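Local coordinates for protein Poly(A) RNA polymerase GLD2 (Rattus norvegicus, PDB 6LBK) that probably adds successive AMP units from ATP to the 3' ends of selected cytoplasmic mRNAs and a single nucleotide to certain microRNAs, at residues Ser99-Phe103 / Phe188-Ala194. The protein carries 1 engineered substitution. Sequence-based numbering, arbitrary orientation.
Sequences SLNGF and FLLRTYA
L100, N101 and G102 lie against one side of helix 182-194 at L190, R191 and A194. They belong to the loop joining strands 91-96 and 110-116, which carries the glycine-serine signature of the nucleotidyltransferase palm. N101 keeps its side chain about 7 Å from that of D111, a probable catalytic magnesium ligand.

The polar link runs from R191 to the carbonyl of L100: NH2 gives a hydrogen bond to L100 O (3.2 Å), with the oxygen near the guanidinium edge. The bond is fairly straight, 155° at the hydrogen. The R191 chain leaves the helix with CG opposite the backbone N (chi1 174°) and stays extended to NE, which carries CD past that same carbonyl. Replacing R191 by alanine keeps CB beside N101 O but removes the guanidinium and the CG and CD methylenes, which would probably leave L100 O without this donor and without the aliphatic chain beside it. One residue on, N101 O faces the helix backbone and takes a CA-H...O contact from R191 CA at 3.1 Å.

Within the loop, N101 OD1 accepts from F103 N in an Asx turn (2.7 Å); the rest of the N101 side chain runs alongside L190, ND2 lying 3.7 Å from L190 CD2. Lacking a side chain, G102 can bring its CA to 3.8 Å from A194 CB.

Apolar contacts complete the interface. L100 CD2 reaches F188 CZ, while F103, also packed on V230 and V204, crosses L190 at about a right angle. Over one face of the F103 ring sits A194 CB in a CH-pi contact, offset toward the rim and 3.5 Å from CZ.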
ATOM      1  N   SER A  99      -5.487   4.976   3.320  1.00 69.22           N
ATOM      2  CA  SER A  99      -6.367   6.111   3.573  1.00 57.23           C
ATOM      3  C   SER A  99      -5.723   7.422   3.161  1.00 50.21           C
ATOM      4  O   SER A  99      -6.412   8.332   2.689  1.00 66.35           O
ATOM      5  CB  SER A  99      -6.767   6.139   5.040  1.00 66.29           C
ATOM      6  OG  SER A  99      -7.369   4.900   5.373  1.00 75.37           O
ATOM      7  N   LEU A 100      -4.404   7.508   3.217  1.00 46.36           N
ATOM      8  CA  LEU A 100      -3.755   8.772   2.930  1.00 51.75           C
ATOM      9  C   LEU A 100      -2.626   8.711   1.902  1.00 52.18           C
ATOM     10  O   LEU A 100      -2.247   9.767   1.391  1.00 58.84           O
ATOM     11  CB  LEU A 100      -3.227   9.365   4.246  1.00 53.83           C
ATOM     12  CG  LEU A 100      -3.598  10.812   4.498  1.00 59.82           C
ATOM     13  CD1 LEU A 100      -5.068  11.087   4.162  1.00 47.60           C
ATOM     14  CD2 LEU A 100      -3.342  11.013   5.979  1.00 58.46           C
ATOM     15  N   ASN A 101      -2.128   7.529   1.530  1.00 48.04           N
ATOM     16  CA  ASN A 101      -0.995   7.439   0.606  1.00 55.12           C
ATOM     17  C   ASN A 101      -1.388   7.632  -0.858  1.00 56.06           C
ATOM     18  O   ASN A 101      -0.545   7.429  -1.729  1.00 53.26           O
ATOM     19  CB  ASN A 101      -0.275   6.087   0.767  1.00 58.75           C
ATOM     20  CG  ASN A 101      -1.107   4.906   0.283  1.00 51.14           C
ATOM     21  OD1 ASN A 101      -2.097   5.077  -0.420  1.00 54.64           O
ATOM     22  ND2 ASN A 101      -0.737   3.713   0.710  1.00 48.57           N
ATOM     23  N   GLY A 102      -2.645   7.955  -1.153  1.00 51.24           N
ATOM     24  CA  GLY A 102      -3.098   8.150  -2.515  1.00 54.46           C
ATOM     25  C   GLY A 102      -3.534   6.903  -3.254  1.00 55.54           C
ATOM     26  O   GLY A 102      -4.067   7.022  -4.361  1.00 63.00           O
ATOM     27  N   PHE A 103      -3.391   5.724  -2.671  1.00 53.42           N
ATOM     28  CA  PHE A 103      -3.790   4.493  -3.344  1.00 62.80           C
ATOM     29  C   PHE A 103      -4.988   3.837  -2.656  1.00 69.73           C
ATOM     30  O   PHE A 103      -5.079   2.607  -2.556  1.00 71.34           O
ATOM     31  CB  PHE A 103      -2.615   3.518  -3.442  1.00 55.78           C
ATOM     32  CG  PHE A 103      -1.405   4.089  -4.101  1.00 56.17           C
ATOM     33  CD1 PHE A 103      -1.455   4.551  -5.392  1.00 65.47           C
ATOM     34  CD2 PHE A 103      -0.206   4.137  -3.439  1.00 54.73           C
ATOM     35  CE1 PHE A 103      -0.318   5.072  -6.006  1.00 66.28           C
ATOM     36  CE2 PHE A 103       0.916   4.649  -4.037  1.00 57.68           C
ATOM     37  CZ  PHE A 103       0.866   5.117  -5.322  1.00 61.20           C
ATOM     38  N   PHE A 188       3.721   9.235   3.097  1.00 56.80           N
ATOM     39  CA  PHE A 188       3.893  10.441   2.314  1.00 64.31           C
ATOM     40  C   PHE A 188       4.958  10.289   1.243  1.00 68.96           C
ATOM     41  O   PHE A 188       4.943  11.057   0.272  1.00 66.20           O
ATOM     42  CB  PHE A 188       4.157  11.625   3.259  1.00 74.78           C
ATOM     43  CG  PHE A 188       3.002  11.867   4.158  1.00 77.84           C
ATOM     44  CD1 PHE A 188       1.826  12.410   3.642  1.00 75.39           C
ATOM     45  CD2 PHE A 188       3.030  11.459   5.475  1.00 73.89           C
ATOM     46  CE1 PHE A 188       0.720  12.579   4.432  1.00 78.82           C
ATOM     47  CE2 PHE A 188       1.922  11.647   6.294  1.00 74.61           C
ATOM     48  CZ  PHE A 188       0.763  12.201   5.768  1.00 80.71           C
ATOM     49  N   LEU A 189       5.833   9.281   1.360  1.00 74.66           N
ATOM     50  CA  LEU A 189       6.623   8.883   0.202  1.00 73.00           C
ATOM     51  C   LEU A 189       5.701   8.412  -0.903  1.00 57.97           C
ATOM     52  O   LEU A 189       5.646   9.010  -1.982  1.00 55.36           O
ATOM     53  CB  LEU A 189       7.601   7.783   0.597  1.00 70.09           C
ATOM     54  CG  LEU A 189       8.394   7.107  -0.496  1.00 58.13           C
ATOM     55  CD1 LEU A 189       9.307   8.135  -1.100  1.00 62.83           C
ATOM     56  CD2 LEU A 189       9.160   6.022   0.175  1.00 52.70           C
ATOM     57  N   LEU A 190       4.873   7.415  -0.580  1.00 61.25           N
ATOM     58  CA  LEU A 190       3.961   6.801  -1.536  1.00 56.10           C
ATOM     59  C   LEU A 190       2.975   7.813  -2.079  1.00 60.25           C
ATOM     60  O   LEU A 190       2.712   7.854  -3.294  1.00 58.63           O
ATOM     61  CB  LEU A 190       3.206   5.657  -0.857  1.00 48.70           C
ATOM     62  CG  LEU A 190       3.715   4.234  -1.113  1.00 52.64           C
ATOM     63  CD1 LEU A 190       5.184   4.049  -0.741  1.00 42.82           C
ATOM     64  CD2 LEU A 190       2.796   3.221  -0.419  1.00 39.84           C
ATOM     65  N   ARG A 191       2.468   8.681  -1.204  1.00 64.38           N
ATOM     66  CA  ARG A 191       1.546   9.719  -1.647  1.00 66.83           C
ATOM     67  C   ARG A 191       2.197  10.614  -2.694  1.00 69.54           C
ATOM     68  O   ARG A 191       1.558  10.984  -3.685  1.00 70.26           O
ATOM     69  CB  ARG A 191       1.055  10.546  -0.446  1.00 69.77           C
ATOM     70  CG  ARG A 191       0.211  11.742  -0.838  1.00 65.86           C
ATOM     71  CD  ARG A 191      -0.575  12.323   0.300  1.00 77.98           C
ATOM     72  NE  ARG A 191      -1.398  13.446  -0.150  1.00 93.23           N
ATOM     73  CZ  ARG A 191      -2.684  13.366  -0.496  1.00 97.95           C
ATOM     74  NH1 ARG A 191      -3.320  14.458  -0.907  1.00102.02           N
ATOM     75  NH2 ARG A 191      -3.335  12.205  -0.434  1.00 93.26           N
ATOM     76  N   THR A 192       3.487  10.927  -2.520  1.00 76.38           N
ATOM     77  CA  THR A 192       4.173  11.794  -3.475  1.00 77.19           C
ATOM     78  C   THR A 192       4.337  11.102  -4.821  1.00 63.35           C
ATOM     79  O   THR A 192       4.250  11.749  -5.868  1.00 64.94           O
ATOM     80  CB  THR A 192       5.531  12.233  -2.907  1.00 81.12           C
ATOM     81  OG1 THR A 192       5.328  12.826  -1.622  1.00 77.86           O
ATOM     82  CG2 THR A 192       6.184  13.264  -3.814  1.00 83.65           C
ATOM     83  N   TYR A 193       4.540   9.785  -4.802  1.00 57.52           N
ATOM     84  CA  TYR A 193       4.504   9.017  -6.032  1.00 57.42           C
ATOM     85  C   TYR A 193       3.095   8.974  -6.605  1.00 69.27           C
ATOM     86  O   TYR A 193       2.913   9.059  -7.829  1.00 71.08           O
ATOM     87  CB  TYR A 193       4.974   7.602  -5.756  1.00 55.09           C
ATOM     88  CG  TYR A 193       6.452   7.398  -5.624  1.00 62.85           C
ATOM     89  CD1 TYR A 193       7.298   7.577  -6.705  1.00 59.78           C
ATOM     90  CD2 TYR A 193       6.997   6.949  -4.427  1.00 61.33           C
ATOM     91  CE1 TYR A 193       8.639   7.338  -6.590  1.00 63.15           C
ATOM     92  CE2 TYR A 193       8.339   6.710  -4.308  1.00 60.21           C
ATOM     93  CZ  TYR A 193       9.151   6.902  -5.389  1.00 64.25           C
ATOM     94  OH  TYR A 193      10.490   6.665  -5.258  1.00 73.68           O
ATOM     95  N   ALA A 194       2.085   8.831  -5.726  1.00 59.84           N
ATOM     96  CA  ALA A 194       0.709   8.637  -6.182  1.00 56.20           C
ATOM     97  C   ALA A 194       0.232   9.807  -7.032  1.00 63.34           C
ATOM     98  O   ALA A 194      -0.642   9.645  -7.886  1.00 64.05           O
ATOM     99  CB  ALA A 194      -0.215   8.419  -4.980  1.00 51.61           C
TER